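Local coordinates for protein aminomethyltransferase (Bartonella henselae, PDB 3GIR) that belongs to the aminomethyltransferase family, joining a folate-binding-type domain to a C-terminal barrel domain, at residues K85-E90 / C165-L170; D128-T133 / F140-N145; S117-E122 / A154-R159. All coordinates share one frame; numbering follows the deposited sequence. Where two conformers were deposited one is given.

Interaction 1. Residues K85-E90 / C165-L170; sequences KLIAVE and CQVIAL
Ile-87 and Val-167 meet methyl to methyl on one face of an antiparallel strand pair, CG2 of Ile-87 lying 3.6 Å from CG1 of Val-167. Both branches stand anti to their own backbone N, and the two side chains pass at a slant rather than end to end. Val-89 and Ala-169 belong to the same face. Helices 149-159 and 94-101 close over it: Leu-156 packs on Ile-87 and Val-167, while Phe-97 packs on Val-89.

Strand 166-169 is an outermost strand of a five-stranded antiparallel sheet in the folate-binding domain, and it runs against strand 85-90 at 159°. Ile-87 with Ala-169 and Val-89 with Val-167 are the non-hydrogen-bonded pairs, which puts these four side chains on one face. Ala-88 with Ile-168 and Glu-90 with Gln-166 form hydrogen-bonded pairs; the Gln-166 N to Glu-90 O bond, at 2.7 Å, is the shortest.

On the face of Ala-88 and Ile-168 the packing is looser, with Ala-88 CB 4.4 Å from Ile-168 CB and 4.3 Å from CD1 of Leu-170. At the end of the pair Leu-170 O takes two donors, a weak one from Lys-85 NZ and a water. A bend at chi2 (72°) brings the lysine there, and the water bridges Leu-170 O to Leu-86 N, accepting from Leu-86 N at 2.8 Å.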
loop_
_atom_site.group_PDB
_atom_site.type_symbol
_atom_site.label_atom_id
_atom_site.label_comp_id
_atom_site.label_asym_id
_atom_site.label_seq_id
_atom_site.Cartn_x
_atom_site.Cartn_y
_atom_site.Cartn_z
ATOM N N LYS A 85 -7.845 6.795 3.835
ATOM C CA LYS A 85 -8.204 8.191 4.077
ATOM C C LYS A 85 -7.497 9.119 3.131
ATOM O O LYS A 85 -6.280 9.057 3.001
ATOM C CB LYS A 85 -7.915 8.629 5.532
ATOM C CG LYS A 85 -8.617 9.873 5.962
ATOM C CD LYS A 85 -10.131 9.619 6.158
ATOM C CE LYS A 85 -10.872 10.826 6.617
ATOM N NZ LYS A 85 -12.306 10.443 6.860
ATOM N N LEU A 86 -8.286 9.971 2.492
ATOM C CA LEU A 86 -7.766 11.049 1.641
ATOM C C LEU A 86 -7.637 12.287 2.506
ATOM O O LEU A 86 -8.585 12.650 3.240
ATOM C CB LEU A 86 -8.748 11.345 0.520
ATOM C CG LEU A 86 -8.474 10.546 -0.738
ATOM C CD1 LEU A 86 -8.764 9.105 -0.490
ATOM C CD2 LEU A 86 -9.354 11.172 -1.859
ATOM N N ILE A 87 -6.465 12.889 2.474
ATOM C CA ILE A 87 -6.215 14.135 3.123
ATOM C C ILE A 87 -5.770 15.147 2.050
ATOM O O ILE A 87 -4.760 14.953 1.358
ATOM C CB ILE A 87 -5.106 13.932 4.132
ATOM C CG1 ILE A 87 -5.532 12.992 5.272
ATOM C CG2 ILE A 87 -4.697 15.290 4.802
ATOM C CD1 ILE A 87 -4.388 12.476 6.219
ATOM N N ALA A 88 -6.540 16.239 1.929
ATOM C CA ALA A 88 -6.174 17.345 1.010
ATOM C C ALA A 88 -5.233 18.311 1.714
ATOM O O ALA A 88 -5.347 18.573 2.951
ATOM C CB ALA A 88 -7.387 18.085 0.528
ATOM N N VAL A 89 -4.287 18.809 0.951
ATOM C CA VAL A 89 -3.326 19.793 1.480
ATOM C C VAL A 89 -3.397 20.967 0.474
ATOM O O VAL A 89 -3.105 20.789 -0.689
ATOM C CB VAL A 89 -1.970 19.147 1.531
ATOM C CG1 VAL A 89 -0.873 20.196 1.860
ATOM C CG2 VAL A 89 -1.988 17.936 2.549
ATOM N N GLU A 90 -3.805 22.151 0.949
ATOM C CA GLU A 90 -4.184 23.260 0.099
ATOM C C GLU A 90 -3.712 24.571 0.736
ATOM O O GLU A 90 -3.988 24.756 1.895
ATOM C CB GLU A 90 -5.727 23.262 0.000
ATOM C CG GLU A 90 -6.291 24.386 -0.808
ATOM C CD GLU A 90 -7.796 24.313 -1.013
ATOM O OE1 GLU A 90 -8.494 23.477 -0.344
ATOM O OE2 GLU A 90 -8.279 25.132 -1.834
ATOM N N CYS A 165 -0.958 27.008 5.027
ATOM C CA CYS A 165 -1.502 25.871 4.284
ATOM C C CYS A 165 -2.563 25.261 5.183
ATOM O O CYS A 165 -2.474 25.383 6.416
ATOM C CB CYS A 165 -0.382 24.847 3.983
ATOM S SG CYS A 165 -0.871 23.378 3.005
ATOM N N GLN A 166 -3.519 24.560 4.587
ATOM C CA GLN A 166 -4.504 23.817 5.354
ATOM C C GLN A 166 -4.409 22.308 5.038
ATOM O O GLN A 166 -4.082 21.957 3.922
ATOM C CB GLN A 166 -5.913 24.290 4.999
ATOM C CG GLN A 166 -6.195 25.778 5.335
ATOM C CD GLN A 166 -6.010 26.137 6.804
ATOM O OE1 GLN A 166 -5.350 27.142 7.138
ATOM N NE2 GLN A 166 -6.598 25.336 7.691
ATOM N N VAL A 167 -4.684 21.494 6.028
ATOM C CA VAL A 167 -4.727 20.036 5.930
ATOM C C VAL A 167 -6.155 19.670 6.275
ATOM O O VAL A 167 -6.645 20.035 7.354
ATOM C CB VAL A 167 -3.758 19.441 6.999
ATOM C CG1 VAL A 167 -3.676 17.952 6.965
ATOM C CG2 VAL A 167 -2.324 20.039 6.775
ATOM N N ILE A 168 -6.821 18.914 5.393
ATOM C CA ILE A 168 -8.232 18.632 5.506
ATOM C C ILE A 168 -8.483 17.111 5.285
ATOM O O ILE A 168 -8.214 16.630 4.208
ATOM C CB ILE A 168 -9.053 19.406 4.423
ATOM C CG1 ILE A 168 -8.679 20.894 4.457
ATOM C CG2 ILE A 168 -10.570 19.186 4.660
ATOM C CD1 ILE A 168 -9.177 21.648 3.243
ATOM N N ALA A 169 -9.077 16.444 6.275
ATOM C CA ALA A 169 -9.450 15.036 6.135
ATOM C C ALA A 169 -10.762 14.981 5.356
ATOM O O ALA A 169 -11.691 15.667 5.688
ATOM C CB ALA A 169 -9.596 14.388 7.506
ATOM N N LEU A 170 -10.807 14.222 4.266
ATOM C CA LEU A 170 -11.980 14.158 3.423
ATOM C C LEU A 170 -12.835 12.951 3.736
ATOM O O LEU A 170 -12.322 11.874 4.135
ATOM C CB LEU A 170 -11.574 14.151 1.978
ATOM C CG LEU A 170 -10.682 15.263 1.408
ATOM C CD1 LEU A 170 -10.390 15.136 -0.070
ATOM C CD2 LEU A 170 -11.338 16.617 1.667
HETATM O O HOH W 1 -11.126 9.834 2.559
#

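Interaction 2. Residues D128-T133 / F140-N145; sequences DDLILT and FMLVAN
Thr-133 N donates to Met-141 O over 2.8 Å in a nearly straight bond, with an N-H...O angle of 166°, and Met-141 N returns it to Thr-133 O at 2.9 Å. This hydrogen-bonded pair lies within a beta hairpin whose arms, strands 126-136 and 139-144, are antiparallel at 166°. Farther along, the bond from Ile-131 N to Val-143 O is weak at 3.4 Å.

Where regular pairing gives out, Asp-128 OD2 takes the backbone N-H of Asn-145 on its syn lone pair, the side of its other oxygen, at 3.0 Å from Asn-145 N. Setting CG anti to the backbone N (chi1 -154°) swings the Asp-128 carboxylate across to the residue that follows strand 139-144. Asp-129 has its own partner, its OD2 being hydrogen-bonded to the hydroxyl of Tyr-116 on strand 114-120.

Leu-130, Leu-132, Leu-142 and Ala-144 share an apolar face. Leu-132 and Leu-142 meet at an angle, CD1 of Leu-132 being 3.8 Å from CD2 of Leu-142, and the same Leu-132 CD1 lies 3.8 Å from CD1 of the Phe-140 ring. Leu-130 extends CD2 to within 4.0 Å of Ala-144 CB. Leu-98 of helix 94-101 packs on Leu-132 and Phe-140, and Leu-156 of helix 149-159 on Leu-142.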
loop_
_atom_site.group_PDB
_atom_site.type_symbol
_atom_site.label_atom_id
_atom_site.label_comp_id
_atom_site.label_asym_id
_atom_site.label_seq_id
_atom_site.Cartn_x
_atom_site.Cartn_y
_atom_site.Cartn_z
ATOM N N ASP A 128 3.907 6.107 8.652
ATOM C CA ASP A 128 2.954 5.634 7.635
ATOM C C ASP A 128 3.585 5.784 6.290
ATOM O O ASP A 128 4.385 6.690 6.059
ATOM C CB ASP A 128 1.612 6.381 7.664
ATOM C CG ASP A 128 0.436 5.531 7.097
ATOM O OD1 ASP A 128 0.691 4.325 6.856
ATOM O OD2 ASP A 128 -0.630 6.140 6.775
ATOM N N ASP A 129 3.220 4.900 5.378
ATOM C CA ASP A 129 3.564 5.139 3.970
ATOM C C ASP A 129 2.353 5.737 3.277
ATOM O O ASP A 129 1.209 5.547 3.747
ATOM C CB ASP A 129 4.176 3.936 3.255
ATOM C CG ASP A 129 3.369 2.729 3.205
ATOM O OD1 ASP A 129 2.341 2.535 3.920
ATOM O OD2 ASP A 129 3.844 1.844 2.383
ATOM N N LEU A 130 2.625 6.556 2.252
ATOM C CA LEU A 130 1.568 7.445 1.728
ATOM C C LEU A 130 1.776 7.563 0.240
ATOM O O LEU A 130 2.877 7.400 -0.208
ATOM C CB LEU A 130 1.756 8.857 2.389
ATOM C CG LEU A 130 1.688 9.093 3.884
ATOM C CD1 LEU A 130 2.189 10.467 4.408
ATOM C CD2 LEU A 130 0.244 8.899 4.380
ATOM N N ILE A 131 0.749 7.963 -0.519
ATOM C CA ILE A 131 0.900 8.414 -1.869
ATOM C C ILE A 131 0.465 9.870 -1.906
ATOM O O ILE A 131 -0.645 10.248 -1.436
ATOM C CB ILE A 131 0.058 7.642 -2.909
ATOM C CG1 ILE A 131 0.232 6.135 -2.734
ATOM C CG2 ILE A 131 0.315 8.172 -4.303
ATOM C CD1 ILE A 131 1.634 5.698 -3.034
ATOM N N LEU A 132 1.377 10.699 -2.452
ATOM C CA LEU A 132 1.180 12.152 -2.616
ATOM C C LEU A 132 0.958 12.451 -4.105
ATOM O O LEU A 132 1.767 12.022 -4.933
ATOM C CB LEU A 132 2.429 12.875 -2.138
ATOM C CG LEU A 132 2.474 14.410 -2.372
ATOM C CD1 LEU A 132 1.456 15.172 -1.560
ATOM C CD2 LEU A 132 3.838 14.962 -2.107
ATOM N N THR A 133 -0.110 13.178 -4.432
ATOM C CA THR A 133 -0.427 13.579 -5.829
ATOM C C THR A 133 -0.621 15.048 -5.880
ATOM O O THR A 133 -1.256 15.605 -4.996
ATOM C CB THR A 133 -1.736 12.891 -6.290
ATOM O OG1 THR A 133 -1.552 11.471 -6.178
ATOM C CG2 THR A 133 -2.017 13.209 -7.772
ATOM N N PHE A 140 -2.756 19.568 -3.230
ATOM C CA PHE A 140 -2.222 18.186 -3.273
ATOM C C PHE A 140 -3.163 17.251 -2.535
ATOM O O PHE A 140 -3.987 17.681 -1.755
ATOM C CB PHE A 140 -0.857 18.111 -2.548
ATOM C CG PHE A 140 0.270 18.896 -3.208
ATOM C CD1 PHE A 140 1.287 18.255 -3.847
ATOM C CD2 PHE A 140 0.311 20.299 -3.055
ATOM C CE1 PHE A 140 2.321 18.964 -4.386
ATOM C CE2 PHE A 140 1.323 21.030 -3.618
ATOM C CZ PHE A 140 2.336 20.372 -4.274
ATOM N N MET A 141 -3.026 15.969 -2.787
ATOM C CA MET A 141 -3.828 14.943 -2.113
ATOM C C MET A 141 -2.816 13.925 -1.563
ATOM O O MET A 141 -1.809 13.586 -2.182
ATOM C CB MET A 141 -4.780 14.190 -3.089
ATOM C CG MET A 141 -5.768 13.303 -2.461
ATOM S SD MET A 141 -7.043 14.296 -1.604
ATOM C CE MET A 141 -8.028 14.926 -3.017
ATOM N N LEU A 142 -3.101 13.481 -0.355
ATOM C CA LEU A 142 -2.407 12.349 0.277
ATOM C C LEU A 142 -3.420 11.239 0.498
ATOM O O LEU A 142 -4.581 11.478 0.915
ATOM C CB LEU A 142 -1.815 12.756 1.645
ATOM C CG LEU A 142 -0.566 13.621 1.621
ATOM C CD1 LEU A 142 -0.279 14.388 2.977
ATOM C CD2 LEU A 142 0.638 12.769 1.206
ATOM N N VAL A 143 -2.993 10.002 0.284
ATOM C CA VAL A 143 -3.802 8.846 0.723
ATOM C C VAL A 143 -3.062 8.106 1.818
ATOM O O VAL A 143 -1.928 7.673 1.583
ATOM C CB VAL A 143 -4.087 7.927 -0.500
ATOM C CG1 VAL A 143 -4.956 6.724 -0.062
ATOM C CG2 VAL A 143 -4.877 8.657 -1.631
ATOM N N ALA A 144 -3.729 7.970 2.969
ATOM C CA ALA A 144 -3.186 7.423 4.226
ATOM C C ALA A 144 -3.774 6.068 4.479
ATOM O O ALA A 144 -4.940 5.815 4.145
ATOM C CB ALA A 144 -3.542 8.340 5.398
ATOM N N ASN A 145 -3.017 5.206 5.141
ATOM C CA ASN A 145 -3.581 3.919 5.526
ATOM C C ASN A 145 -4.621 3.984 6.592
ATOM O O ASN A 145 -4.547 4.823 7.493
ATOM C CB ASN A 145 -2.407 3.044 6.032
ATOM C CG ASN A 145 -1.592 2.507 4.951
ATOM O OD1 ASN A 145 -0.386 2.928 4.755
ATOM N ND2 ASN A 145 -2.187 1.603 4.170
#

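Interaction 3. Residues S117-E122 / A154-R159; sequences SYLLNE and AELEKR
Strand 117-120 and helix 154-159 run at 77° to each other with their axes 10.7 Å apart at closest approach, a separation that side chains must span. Arg-159 does so with a chain extended from CG to NE, ending in a guanidinium group that holds the backbone carbonyl of Leu-120 end-on. NH2 and NH1 of Arg-159 both donate to Leu-120 O, at 2.8 and 3.0 Å, and the oxygen lies close to the guanidinium plane, 11° out of it as reckoned for the NH2 bond. The bonds are bent, as expected when two donors share one acceptor.

Glu-155, one helical turn earlier, fixes the other edge of the group: Arg-159 NE is 2.7 Å from Glu-155 OE2 in a salt bridge that uses the anti lone pair of that oxygen. A bend at chi2 (66°) turns the carboxylate toward the arginine. With these bonds at its edges, the rotation of the guanidinium is largely determined. Leu-119 CD1 lies over one of its faces, 3.4 Å from Arg-159 NH1, and also touches Leu-156 CD2 at 4.0 Å; the second branch, Leu-119 CD2, rests on the aliphatic part of Glu-155, 4.1 Å from its CG.

The helix thus packs across an outermost strand of the antiparallel sheet. Helix 94-101 lies beside it, giving Arg-159 NH1 a further acceptor in Ala-101 O and placing Phe-97 against Arg-159 and Leu-156, while Leu-127 of strand 126-136 touches Leu-119 and Arg-159.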
loop_
_atom_site.group_PDB
_atom_site.type_symbol
_atom_site.label_atom_id
_atom_site.label_comp_id
_atom_site.label_asym_id
_atom_site.label_seq_id
_atom_site.Cartn_x
_atom_site.Cartn_y
_atom_site.Cartn_z
ATOM N N SER A 117 5.686 7.864 -0.876
ATOM C CA SER A 117 6.501 8.501 0.130
ATOM C C SER A 117 6.145 7.956 1.510
ATOM O O SER A 117 5.429 6.957 1.658
ATOM C CB SER A 117 6.356 10.022 0.110
ATOM O OG SER A 117 7.444 10.638 0.761
ATOM N N TYR A 118 6.666 8.609 2.537
ATOM C CA TYR A 118 6.376 8.199 3.915
ATOM C C TYR A 118 6.557 9.325 4.894
ATOM O O TYR A 118 7.421 10.182 4.715
ATOM C CB TYR A 118 7.263 6.982 4.332
ATOM C CG TYR A 118 8.528 6.796 3.588
ATOM C CD1 TYR A 118 9.566 7.692 3.734
ATOM C CD2 TYR A 118 8.753 5.681 2.789
ATOM C CE1 TYR A 118 10.761 7.493 3.068
ATOM C CE2 TYR A 118 9.937 5.522 2.102
ATOM C CZ TYR A 118 10.929 6.421 2.266
ATOM O OH TYR A 118 12.155 6.270 1.651
ATOM N N LEU A 119 5.742 9.294 5.922
ATOM C CA LEU A 119 5.838 10.210 7.039
ATOM C C LEU A 119 6.859 9.596 8.013
ATOM O O LEU A 119 6.640 8.524 8.536
ATOM C CB LEU A 119 4.451 10.314 7.681
ATOM C CG LEU A 119 4.285 11.380 8.697
ATOM C CD1 LEU A 119 4.322 12.841 8.071
ATOM C CD2 LEU A 119 2.977 11.116 9.566
ATOM N N LEU A 120 7.953 10.303 8.300
ATOM C CA LEU A 120 8.982 9.765 9.204
ATOM C C LEU A 120 8.917 10.440 10.528
ATOM O O LEU A 120 8.587 11.663 10.604
ATOM C CB LEU A 120 10.324 10.055 8.579
ATOM C CG LEU A 120 10.599 9.460 7.252
ATOM C CD1 LEU A 120 12.022 9.899 6.881
ATOM C CD2 LEU A 120 10.465 7.938 7.187
ATOM N N ASN A 121 9.249 9.692 11.573
ATOM C CA ASN A 121 9.524 10.309 12.873
ATOM C C ASN A 121 10.952 10.820 12.954
ATOM O O ASN A 121 11.709 10.726 11.993
ATOM C CB ASN A 121 9.167 9.381 14.006
ATOM C CG ASN A 121 10.046 8.127 14.093
ATOM O OD1 ASN A 121 11.171 8.123 13.684
ATOM N ND2 ASN A 121 9.469 7.074 14.647
ATOM N N GLU A 122 11.320 11.365 14.140
ATOM C CA GLU A 122 12.598 12.043 14.335
ATOM C C GLU A 122 13.780 11.079 14.175
ATOM O O GLU A 122 14.869 11.510 13.782
ATOM C CB GLU A 122 12.709 12.748 15.736
ATOM N N ALA A 154 -3.175 14.110 12.578
ATOM C CA ALA A 154 -2.739 14.927 13.726
ATOM C C ALA A 154 -1.288 15.396 13.563
ATOM O O ALA A 154 -0.972 16.556 13.832
ATOM C CB ALA A 154 -2.956 14.166 14.995
ATOM N N GLU A 155 -0.438 14.513 13.073
ATOM C CA GLU A 155 0.950 14.834 12.895
ATOM C C GLU A 155 1.176 15.813 11.739
ATOM O O GLU A 155 1.984 16.774 11.855
ATOM C CB GLU A 155 1.799 13.576 12.748
ATOM C CG GLU A 155 3.290 13.887 12.560
ATOM C CD GLU A 155 3.955 14.557 13.808
ATOM O OE1 GLU A 155 3.461 14.336 14.950
ATOM O OE2 GLU A 155 4.932 15.328 13.558
ATOM N N LEU A 156 0.433 15.651 10.641
ATOM C CA LEU A 156 0.560 16.600 9.532
ATOM C C LEU A 156 0.139 18.011 9.951
ATOM O O LEU A 156 0.767 18.967 9.604
ATOM C CB LEU A 156 -0.295 16.093 8.343
ATOM C CG LEU A 156 0.343 14.934 7.559
ATOM C CD1 LEU A 156 -0.696 14.239 6.662
ATOM C CD2 LEU A 156 1.507 15.339 6.666
ATOM N N GLU A 157 -0.940 18.076 10.719
ATOM C CA GLU A 157 -1.484 19.339 11.258
ATOM C C GLU A 157 -0.428 20.028 12.133
ATOM O O GLU A 157 -0.205 21.238 12.031
ATOM C CB GLU A 157 -2.715 19.037 12.107
ATOM C CG GLU A 157 -3.780 19.954 12.015
ATOM C CD GLU A 157 -5.034 19.522 12.788
ATOM O OE1 GLU A 157 -6.079 19.994 12.356
ATOM O OE2 GLU A 157 -4.967 18.754 13.809
ATOM N N LYS A 158 0.287 19.275 12.969
ATOM C CA LYS A 158 1.345 19.886 13.761
ATOM C C LYS A 158 2.509 20.344 12.896
ATOM O O LYS A 158 3.083 21.381 13.125
ATOM C CB LYS A 158 1.861 18.927 14.849
ATOM C CG LYS A 158 0.824 18.512 15.891
ATOM C CD LYS A 158 1.410 17.437 16.798
ATOM C CE LYS A 158 0.339 16.957 17.731
ATOM N NZ LYS A 158 0.643 15.657 18.425
ATOM N N ARG A 159 2.923 19.561 11.910
ATOM C CA ARG A 159 4.018 20.002 11.008
ATOM C C ARG A 159 3.632 21.202 10.135
ATOM O O ARG A 159 4.520 21.901 9.588
ATOM C CB ARG A 159 4.493 18.799 10.132
ATOM C CG ARG A 159 5.154 17.697 10.956
ATOM C CD ARG A 159 5.653 16.484 10.150
ATOM N NE ARG A 159 5.968 15.413 11.082
ATOM C CZ ARG A 159 6.613 14.300 10.802
ATOM N NH1 ARG A 159 7.113 14.077 9.584
ATOM N NH2 ARG A 159 6.721 13.424 11.776
HETATM O O HOH W 2 8.960 12.917 7.335
#

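How the interactions relate
The three contacts belong to one five-stranded antiparallel sheet and a helix lying on it, all in the folate-binding domain. Interactions 1 and 2, with centres about 10 Å apart, are joined through neighbouring strands 85-90 and 139-144: Ile-87 O is 2.8 Å from Leu-142 N, a probable hydrogen bond. Interaction 3 takes in strand 114-120, next to strand 126-136 of interaction 2, where Asp-128 O is 2.9 Å from Leu-119 N, probably hydrogen-bonded. The helix of interaction 3 also reaches interaction 1, with Leu-156 CD1 4.1 Å from Ile-87 CD1. None of the segments includes the sodium ligands Leu-238, Asp-240 and Val-243.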